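Local coordinates for protein hemoglobin subunit alpha (Isurus oxyrinchus, PDB 3MKB) that probably carries oxygen in shark blood, binding it reversibly at its heme iron within a four-chain hemoglobin of alpha and beta subunits, at residues A12-L17 with A65-A70; A26-R31 with E103-T108. One frame throughout, in Å; residues are numbered along the deposited sequence.

Contact 1 (A12-L17 with A65-A70); sequences AIAKIL and AVVSAA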
loop_
_atom_site.group_PDB
_atom_site.type_symbol
_atom_site.label_atom_id
_atom_site.label_comp_id
_atom_site.label_asym_id
_atom_site.label_seq_id
_atom_site.Cartn_x
_atom_site.Cartn_y
_atom_site.Cartn_z
ATOM N N ALA A 12 18.808 22.485 4.331
ATOM C CA ALA A 12 20.095 21.887 4.701
ATOM C C ALA A 12 20.287 20.506 4.057
ATOM O O ALA A 12 21.351 20.248 3.508
ATOM C CB ALA A 12 20.255 21.816 6.273
ATOM N N ILE A 13 19.278 19.617 4.171
ATOM C CA ILE A 13 19.294 18.308 3.465
ATOM C C ILE A 13 19.532 18.461 1.942
ATOM O O ILE A 13 20.359 17.732 1.376
ATOM C CB ILE A 13 18.022 17.418 3.746
ATOM C CG1 ILE A 13 17.798 17.145 5.250
ATOM C CG2 ILE A 13 18.034 16.068 2.943
ATOM C CD1 ILE A 13 18.749 16.233 5.905
ATOM N N ALA A 14 18.791 19.369 1.287
ATOM C CA ALA A 14 18.972 19.635 -0.162
ATOM C C ALA A 14 20.410 19.979 -0.530
ATOM O O ALA A 14 20.960 19.495 -1.520
ATOM C CB ALA A 14 18.029 20.779 -0.632
ATOM N N LYS A 15 21.042 20.801 0.298
ATOM C CA LYS A 15 22.419 21.180 0.058
ATOM C C LYS A 15 23.353 19.980 0.175
ATOM O O LYS A 15 24.307 19.866 -0.581
ATOM C CB LYS A 15 22.836 22.348 0.969
ATOM C CG LYS A 15 22.386 23.766 0.486
ATOM C CD LYS A 15 21.091 23.842 -0.397
ATOM C CE LYS A 15 21.430 23.720 -1.900
ATOM N NZ LYS A 15 20.380 23.073 -2.767
ATOM N N ILE A 16 23.070 19.061 1.092
ATOM C CA ILE A 16 23.963 17.925 1.202
ATOM C C ILE A 16 23.752 16.937 0.055
ATOM O O ILE A 16 24.742 16.389 -0.456
ATOM C CB ILE A 16 24.093 17.294 2.665
ATOM C CG1 ILE A 16 23.391 15.955 2.848
ATOM C CG2 ILE A 16 23.765 18.265 3.775
ATOM C CD1 ILE A 16 24.405 14.858 2.870
ATOM N N LEU A 17 22.492 16.712 -0.339
ATOM C CA LEU A 17 22.162 15.873 -1.513
ATOM C C LEU A 17 22.844 16.418 -2.787
ATOM O O LEU A 17 23.399 15.639 -3.610
ATOM C CB LEU A 17 20.640 15.823 -1.732
ATOM C CG LEU A 17 19.848 14.934 -0.763
ATOM C CD1 LEU A 17 18.347 15.162 -0.969
ATOM C CD2 LEU A 17 20.217 13.449 -0.972
ATOM N N ALA A 65 16.454 16.122 -9.003
ATOM C CA ALA A 65 15.059 16.529 -9.026
ATOM C C ALA A 65 14.458 16.751 -7.627
ATOM O O ALA A 65 13.639 17.676 -7.391
ATOM C CB ALA A 65 14.200 15.517 -9.849
ATOM N N VAL A 66 14.817 15.887 -6.681
ATOM C CA VAL A 66 14.390 16.116 -5.324
ATOM C C VAL A 66 14.953 17.434 -4.814
ATOM O O VAL A 66 14.221 18.192 -4.159
ATOM C CB VAL A 66 14.753 14.939 -4.343
ATOM C CG1 VAL A 66 14.443 15.351 -2.897
ATOM C CG2 VAL A 66 13.919 13.740 -4.716
ATOM N N VAL A 67 16.196 17.726 -5.143
ATOM C CA VAL A 67 16.812 18.975 -4.755
ATOM C C VAL A 67 16.042 20.164 -5.291
ATOM O O VAL A 67 15.708 21.080 -4.563
ATOM C CB VAL A 67 18.286 19.009 -5.128
ATOM C CG1 VAL A 67 18.892 20.428 -5.020
ATOM C CG2 VAL A 67 19.061 18.027 -4.287
ATOM N N SER A 68 15.748 20.131 -6.575
ATOM C CA SER A 68 14.873 21.147 -7.177
ATOM C C SER A 68 13.484 21.293 -6.595
ATOM O O SER A 68 13.019 22.434 -6.395
ATOM C CB SER A 68 14.807 21.023 -8.681
ATOM O OG SER A 68 16.049 21.467 -9.176
ATOM N N ALA A 69 12.800 20.167 -6.333
ATOM C CA ALA A 69 11.564 20.214 -5.592
ATOM C C ALA A 69 11.729 20.986 -4.259
ATOM O O ALA A 69 10.858 21.795 -3.880
ATOM C CB ALA A 69 10.969 18.813 -5.373
ATOM N N ALA A 70 12.840 20.718 -3.566
ATOM C CA ALA A 70 13.174 21.404 -2.330
ATOM C C ALA A 70 13.287 22.937 -2.565
ATOM O O ALA A 70 12.861 23.733 -1.728
ATOM C CB ALA A 70 14.454 20.864 -1.790
#

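Contact 2 (A26-R31 with E103-T108); sequences AEALAR and ECILVT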
loop_
_atom_site.group_PDB
_atom_site.type_symbol
_atom_site.label_atom_id
_atom_site.label_comp_id
_atom_site.label_asym_id
_atom_site.label_seq_id
_atom_site.Cartn_x
_atom_site.Cartn_y
_atom_site.Cartn_z
ATOM N N ALA A 26 22.113 6.506 -6.490
ATOM C CA ALA A 26 22.429 5.139 -6.883
ATOM C C ALA A 26 22.115 4.207 -5.682
ATOM O O ALA A 26 21.605 3.123 -5.846
ATOM C CB ALA A 26 23.860 5.045 -7.244
ATOM N N GLU A 27 22.428 4.689 -4.477
ATOM C CA GLU A 27 22.260 3.881 -3.266
ATOM C C GLU A 27 20.770 3.692 -2.971
ATOM O O GLU A 27 20.317 2.601 -2.629
ATOM C CB GLU A 27 22.984 4.540 -2.073
ATOM C CG GLU A 27 22.689 3.819 -0.759
ATOM C CD GLU A 27 23.566 4.274 0.389
ATOM O OE1 GLU A 27 24.640 4.895 0.155
ATOM O OE2 GLU A 27 23.157 4.037 1.539
ATOM N N ALA A 28 19.971 4.751 -3.139
ATOM C CA ALA A 28 18.567 4.652 -2.830
ATOM C C ALA A 28 17.927 3.685 -3.828
ATOM O O ALA A 28 17.110 2.830 -3.417
ATOM C CB ALA A 28 17.871 6.034 -2.856
ATOM N N LEU A 29 18.295 3.787 -5.113
ATOM C CA LEU A 29 17.685 2.888 -6.123
ATOM C C LEU A 29 18.164 1.436 -5.853
ATOM O O LEU A 29 17.386 0.488 -6.026
ATOM C CB LEU A 29 18.039 3.330 -7.559
ATOM C CG LEU A 29 17.331 4.573 -8.150
ATOM C CD1 LEU A 29 18.208 5.108 -9.329
ATOM C CD2 LEU A 29 15.836 4.262 -8.571
ATOM N N ALA A 30 19.417 1.265 -5.447
ATOM C CA ALA A 30 19.926 -0.092 -5.102
ATOM C C ALA A 30 19.112 -0.713 -3.925
ATOM O O ALA A 30 18.753 -1.900 -3.936
ATOM C CB ALA A 30 21.437 -0.054 -4.783
ATOM N N ARG A 31 18.816 0.108 -2.922
ATOM C CA ARG A 31 17.854 -0.272 -1.863
ATOM C C ARG A 31 16.493 -0.661 -2.404
ATOM O O ARG A 31 16.020 -1.730 -2.045
ATOM C CB ARG A 31 17.725 0.818 -0.784
ATOM C CG ARG A 31 19.045 1.159 -0.073
ATOM C CD ARG A 31 18.807 2.091 1.178
ATOM N NE ARG A 31 20.125 2.414 1.686
ATOM C CZ ARG A 31 20.895 1.587 2.385
ATOM N NH1 ARG A 31 20.443 0.415 2.775
ATOM N NH2 ARG A 31 22.111 1.964 2.735
ATOM N N GLU A 103 10.974 5.788 0.825
ATOM C CA GLU A 103 11.495 5.173 2.022
ATOM C C GLU A 103 12.961 4.737 1.876
ATOM O O GLU A 103 13.761 4.853 2.819
ATOM C CB GLU A 103 10.605 3.990 2.401
ATOM C CG GLU A 103 10.971 3.403 3.803
ATOM C CD GLU A 103 10.702 4.369 4.984
ATOM O OE1 GLU A 103 11.304 4.188 6.061
ATOM O OE2 GLU A 103 9.849 5.268 4.841
ATOM N N CYS A 104 13.311 4.258 0.688
ATOM C CA CYS A 104 14.692 3.963 0.332
ATOM C C CYS A 104 15.589 5.227 0.331
ATOM O O CYS A 104 16.707 5.126 0.724
ATOM C CB CYS A 104 14.786 3.260 -1.047
ATOM S SG CYS A 104 14.117 1.629 -0.925
ATOM N N ILE A 105 15.068 6.392 -0.059
ATOM C CA ILE A 105 15.847 7.620 0.071
ATOM C C ILE A 105 16.048 7.959 1.538
ATOM O O ILE A 105 17.152 8.360 1.955
ATOM C CB ILE A 105 15.152 8.850 -0.664
ATOM C CG1 ILE A 105 15.242 8.684 -2.188
ATOM C CG2 ILE A 105 15.911 10.165 -0.307
ATOM C CD1 ILE A 105 14.385 9.670 -3.004
ATOM N N LEU A 106 15.000 7.785 2.340
ATOM C CA LEU A 106 15.080 8.135 3.764
ATOM C C LEU A 106 16.098 7.219 4.433
ATOM O O LEU A 106 16.909 7.674 5.234
ATOM C CB LEU A 106 13.737 7.967 4.439
ATOM C CG LEU A 106 12.685 9.023 3.992
ATOM C CD1 LEU A 106 11.387 8.633 4.659
ATOM C CD2 LEU A 106 13.117 10.468 4.396
ATOM N N VAL A 107 16.006 5.914 4.160
ATOM C CA VAL A 107 17.008 4.987 4.727
ATOM C C VAL A 107 18.460 5.306 4.339
ATOM O O VAL A 107 19.377 5.219 5.151
ATOM C CB VAL A 107 16.645 3.532 4.426
ATOM C CG1 VAL A 107 17.894 2.580 4.717
ATOM C CG2 VAL A 107 15.354 3.189 5.164
ATOM N N THR A 108 18.688 5.664 3.088
ATOM C CA THR A 108 19.990 6.153 2.636
ATOM C C THR A 108 20.443 7.335 3.478
ATOM O O THR A 108 21.629 7.426 3.845
ATOM C CB THR A 108 19.957 6.560 1.121
ATOM O OG1 THR A 108 19.600 5.428 0.330
ATOM C CG2 THR A 108 21.267 7.207 0.622
#

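Contact 1 (A12-L17 with A65-A70)
The carbonyl oxygen A14 O has V67 CG2 against it at 3.7 Å, with V67 CG1 farther off at 4.2 Å. Neither is a hydrogen bond, and none crosses this contact. It is the A/E helix packing of the globin fold. Helix 4-19 and helix 53-70 run nearly antiparallel here, with an angle of 151° between them and 9.3 Å between the axes of the two segments. A14 and V67 are the nearest residues by backbone. V67 has CG1 anti to its own nitrogen (chi1 167°), which leaves CG2 beside that nitrogen. Beyond A14 O the two methyls have different neighbours. V67 CG2 meets L17 CB at 3.7 Å. V67 CG1 meets K15 NZ at 3.8 Å. K15 starts away from helix 53-70, but its chain bends at chi2, chi3 and chi4; this brings NZ over to V67, and the two side chains cross at about a right angle. The same NZ makes a long, weak ion pair with E71. With an alanine at V67 both methyls are gone, which would probably open a gap beside L17 CB and A14 O and leave the K15 chain freer to move. Further along, L17 CD1 approaches V66 CG1 at 4.4 Å, a looser apolar contact. L17 also touches Y24, and V66 packs on I131 of helix 118-135 and lies near the heme. At the other end two alanines face each other, with A14 CB and A70 CB 3.8 Å apart.

Contact 2 (A26-R31 with E103-T108)
The R31 guanidinium has V107 CG1 over one face, 3.9 Å from R31 CZ. At its edge, near its plane, lie E27 OE2 and T108 OG1. This is the B/G helix crossing of the globin fold. Helix 21-35 and helix 97-112 cross at 124°, and the axes of the two segments come within 8.2 Å. The small A28 probably allows this close approach; its CA lies 5.0 Å from the CA of I105. R31 NH2 forms a salt bridge with E27 OE2 at 2.6 Å, within its own helix. It meets that oxygen on the anti side, 29° out of the carboxylate plane. H112 holds the other oxygen of E27, and R31 NH2 also bonds to the F112 carbonyl of a beta subunit. The guanidinium is thus fixed where two subunits meet. T108 CG2 packs against E27 CD at 3.7 Å, as the two side chains run past each other in opposite directions. T108 OG1 sits beside its own backbone nitrogen (chi1 -60°), between the helices. T108 OG1 accepts a weak, bent bond from R31 NE at 3.3 Å and donates one to C104 O at 2.9 Å. C104 O also accepts from T108 N, on the opposite face of its plane. C104 SG lies against R31 CB, while C104 CB comes to 3.3 Å from A28 O.

Overall arrangement
The segments of contacts 1 and 2 alternate along the chain. Their centres are 15 Å apart; their nearest atoms are about 4 Å apart but do not touch. Y24 of helix 21-35 links them, touching L17 of contact 1 and T108 of contact 2. Helix 118-135 backs both, through I131 on V66 and L128 on I105. Both contacts also reach the heme region. In contact 1 A65 touches the heme and the V66 side chain is about 4 Å from it; in contact 2 the I105 side chain is about 5 Å away. Only contact 2 meets another chain of the assembly, a beta subunit.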